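Local coordinates for Lmo0325 protein (Listeria monocytogenes EGD-e, PDB 4RYK), which probably binds DNA as a transcriptional regulator of the Rgg type, joining a helix-turn-helix domain to an all-helical repeat-like C-terminal domain, at residues 246-251 with 287-292. Numbering follows the deposited sequence.
Sequences RIVANY and DLYSVV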
ATOM      1  N   ARG A 246       3.844 -14.382   1.033  1.00 34.60           N
ATOM      2  CA  ARG A 246       3.720 -15.699   0.420  1.00 32.82           C
ATOM      3  C   ARG A 246       4.967 -16.516   0.754  1.00 34.78           C
ATOM      4  O   ARG A 246       4.914 -17.733   0.868  1.00 35.71           O
ATOM      5  CB  ARG A 246       3.523 -15.583  -1.088  1.00 33.45           C
ATOM      6  CG  ARG A 246       2.265 -14.812  -1.429  1.00 34.73           C
ATOM      7  CD  ARG A 246       1.969 -14.948  -2.897  1.00 35.98           C
ATOM      8  NE  ARG A 246       0.868 -14.102  -3.340  1.00 36.21           N
ATOM      9  CZ  ARG A 246       0.297 -14.197  -4.530  1.00 36.60           C
ATOM     10  NH1 ARG A 246       0.731 -15.095  -5.379  1.00 39.50           N
ATOM     11  NH2 ARG A 246      -0.693 -13.388  -4.881  1.00 38.86           N
ATOM     12  N   ILE A 247       6.105 -15.846   0.944  1.00 35.57           N
ATOM     13  CA  ILE A 247       7.326 -16.556   1.284  1.00 34.21           C
ATOM     14  C   ILE A 247       7.168 -17.052   2.725  1.00 34.46           C
ATOM     15  O   ILE A 247       7.456 -18.220   3.051  1.00 33.95           O
ATOM     16  CB  ILE A 247       8.587 -15.674   1.178  1.00 33.79           C
ATOM     17  CG1 ILE A 247       8.767 -15.083  -0.222  1.00 34.95           C
ATOM     18  CG2 ILE A 247       9.834 -16.497   1.500  1.00 33.24           C
ATOM     19  CD1 ILE A 247       9.798 -13.953  -0.225  1.00 35.71           C
ATOM     20  N   VAL A 248       6.686 -16.153   3.561  1.00 33.68           N
ATOM     21  CA  VAL A 248       6.424 -16.473   4.975  1.00 33.95           C
ATOM     22  C   VAL A 248       5.502 -17.668   5.086  1.00 34.64           C
ATOM     23  O   VAL A 248       5.803 -18.627   5.838  1.00 35.93           O
ATOM     24  CB  VAL A 248       5.838 -15.291   5.729  1.00 33.26           C
ATOM     25  CG1 VAL A 248       5.562 -15.691   7.175  1.00 35.70           C
ATOM     26  CG2 VAL A 248       6.778 -14.090   5.703  1.00 35.13           C
ATOM     27  N   ALA A 249       4.399 -17.632   4.331  1.00 34.54           N
ATOM     28  CA  ALA A 249       3.453 -18.775   4.285  1.00 37.22           C
ATOM     29  C   ALA A 249       4.119 -20.078   3.826  1.00 38.42           C
ATOM     30  O   ALA A 249       3.862 -21.146   4.388  1.00 38.75           O
ATOM     31  CB  ALA A 249       2.275 -18.458   3.385  1.00 36.51           C
ATOM     32  N   ASN A 250       5.002 -19.990   2.831  1.00 38.17           N
ATOM     33  CA  ASN A 250       5.736 -21.172   2.399  1.00 38.36           C
ATOM     34  C   ASN A 250       6.627 -21.714   3.509  1.00 38.26           C
ATOM     35  O   ASN A 250       6.695 -22.939   3.687  1.00 36.86           O
ATOM     36  CB  ASN A 250       6.597 -20.934   1.152  1.00 38.00           C
ATOM     37  CG  ASN A 250       5.784 -20.880  -0.149  1.00 41.17           C
ATOM     38  OD1 ASN A 250       4.622 -21.278  -0.205  1.00 44.34           O
ATOM     39  ND2 ASN A 250       6.423 -20.402  -1.212  1.00 38.93           N
ATOM     40  N   TYR A 251       7.318 -20.817   4.234  1.00 37.87           N
ATOM     41  CA  TYR A 251       8.108 -21.221   5.375  1.00 39.74           C
ATOM     42  C   TYR A 251       7.262 -22.000   6.419  1.00 41.58           C
ATOM     43  O   TYR A 251       7.598 -23.113   6.819  1.00 41.82           O
ATOM     44  CB  TYR A 251       8.790 -20.026   6.057  1.00 40.85           C
ATOM     45  CG  TYR A 251       9.533 -20.519   7.270  1.00 41.78           C
ATOM     46  CD1 TYR A 251       8.906 -20.600   8.502  1.00 44.32           C
ATOM     47  CD2 TYR A 251      10.848 -20.967   7.163  1.00 41.78           C
ATOM     48  CE1 TYR A 251       9.566 -21.122   9.616  1.00 43.61           C
ATOM     49  CE2 TYR A 251      11.521 -21.484   8.242  1.00 44.85           C
ATOM     50  CZ  TYR A 251      10.882 -21.574   9.477  1.00 48.60           C
ATOM     51  OH  TYR A 251      11.585 -22.098  10.540  1.00 51.17           O
ATOM     52  N   ASP A 287      18.257 -14.575   7.813  1.00 41.53           N
ATOM     53  CA  ASP A 287      19.078 -14.900   8.984  1.00 45.87           C
ATOM     54  C   ASP A 287      18.202 -15.202  10.176  1.00 44.66           C
ATOM     55  O   ASP A 287      18.407 -16.178  10.888  1.00 45.55           O
ATOM     56  CB  ASP A 287      19.954 -13.700   9.380  1.00 50.10           C
ATOM     57  CG  ASP A 287      21.126 -13.454   8.407  1.00 55.43           C
ATOM     58  OD1 ASP A 287      21.458 -14.358   7.625  1.00 60.23           O
ATOM     59  OD2 ASP A 287      21.724 -12.344   8.432  1.00 61.14           O
ATOM     60  N   LEU A 288      17.212 -14.351  10.374  1.00 42.94           N
ATOM     61  CA  LEU A 288      16.301 -14.567  11.461  1.00 48.28           C
ATOM     62  C   LEU A 288      15.546 -15.877  11.327  1.00 46.55           C
ATOM     63  O   LEU A 288      15.441 -16.633  12.300  1.00 47.91           O
ATOM     64  CB  LEU A 288      15.361 -13.394  11.603  1.00 51.72           C
ATOM     65  CG  LEU A 288      14.360 -13.639  12.704  1.00 64.99           C
ATOM     66  CD1 LEU A 288      15.025 -13.625  14.097  1.00 73.55           C
ATOM     67  CD2 LEU A 288      13.224 -12.629  12.590  1.00 68.63           C
ATOM     68  N   TYR A 289      15.065 -16.201  10.132  1.00 42.28           N
ATOM     69  CA  TYR A 289      14.304 -17.440   9.960  1.00 43.44           C
ATOM     70  C   TYR A 289      15.178 -18.664  10.044  1.00 44.51           C
ATOM     71  O   TYR A 289      14.657 -19.708  10.400  1.00 44.25           O
ATOM     72  CB  TYR A 289      13.480 -17.494   8.653  1.00 43.65           C
ATOM     73  CG  TYR A 289      12.154 -16.851   8.862  1.00 45.08           C
ATOM     74  CD1 TYR A 289      12.003 -15.511   8.690  1.00 44.97           C
ATOM     75  CD2 TYR A 289      11.071 -17.581   9.311  1.00 49.85           C
ATOM     76  CE1 TYR A 289      10.807 -14.896   8.932  1.00 47.69           C
ATOM     77  CE2 TYR A 289       9.869 -16.975   9.561  1.00 49.87           C
ATOM     78  CZ  TYR A 289       9.756 -15.632   9.367  1.00 50.55           C
ATOM     79  OH  TYR A 289       8.590 -14.996   9.603  1.00 51.66           O
ATOM     80  N   SER A 290      16.459 -18.559   9.668  1.00 43.67           N
ATOM     81  CA  SER A 290      17.429 -19.636   9.938  1.00 49.41           C
ATOM     82  C   SER A 290      17.545 -20.003  11.405  1.00 49.24           C
ATOM     83  O   SER A 290      17.708 -21.156  11.720  1.00 52.44           O
ATOM     84  CB  SER A 290      18.825 -19.251   9.482  1.00 51.68           C
ATOM     85  OG  SER A 290      18.728 -19.012   8.103  1.00 62.01           O
ATOM     86  N   VAL A 291      17.501 -19.008  12.275  1.00 48.20           N
ATOM     87  CA  VAL A 291      17.498 -19.242  13.706  1.00 49.44           C
ATOM     88  C   VAL A 291      16.196 -19.921  14.109  1.00 51.17           C
ATOM     89  O   VAL A 291      16.196 -20.908  14.829  1.00 50.02           O
ATOM     90  CB  VAL A 291      17.639 -17.924  14.465  1.00 51.65           C
ATOM     91  CG1 VAL A 291      17.456 -18.138  15.988  1.00 54.55           C
ATOM     92  CG2 VAL A 291      18.996 -17.344  14.135  1.00 52.84           C
ATOM     93  N   VAL A 292      15.081 -19.399  13.633  1.00 48.86           N
ATOM     94  CA  VAL A 292      13.830 -20.040  13.932  1.00 49.58           C
ATOM     95  C   VAL A 292      13.878 -21.499  13.535  1.00 50.33           C
ATOM     96  O   VAL A 292      13.398 -22.386  14.260  1.00 50.88           O
ATOM     97  CB  VAL A 292      12.677 -19.364  13.207  1.00 49.05           C
ATOM     98  CG1 VAL A 292      11.376 -20.067  13.522  1.00 53.51           C
ATOM     99  CG2 VAL A 292      12.588 -17.887  13.591  1.00 49.82           C
TER
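The rings of Y251 and Y289 meet edge to face. Y289 turns its CD2 edge onto the Y251 ring, with CD2 3.7 Å above that plane and over its centre. The planes are inclined at 63° and the centroids lie 4.9 Å apart, so a C-H of one tyrosine is directed into the pi cloud of the other. The Y251 ring is carried across toward the other helix because CG stands anti to the backbone N (chi1 177°). Its hydroxyl thereby reaches V292, where Y251 OH lies 3.6 Å from V292 CG1; a compact beta-branched residue suits the spot, offering a methyl to the end of the tyrosine. Y289 reaches back toward the first helix: Y289 OH lies 3.9 Å from V248 CG1, and the two side chains cross at about a right angle. No hydrogen bond joins the segments: the contact consists of ring packing and van der Waals touches of hydroxyl oxygens on methyls. The segment axes run nearly parallel (16°) but 12.7 Å apart, a gap that the two long tyrosine side chains span. Helices 243-259 and 283-300 are second neighbours in the C-terminal helical domain, with helix 263-279 between them in sequence: its W277 stacks on Y289 and touches V248, while helix 220-235 and the second subunit pack against other sides of helix 243-259.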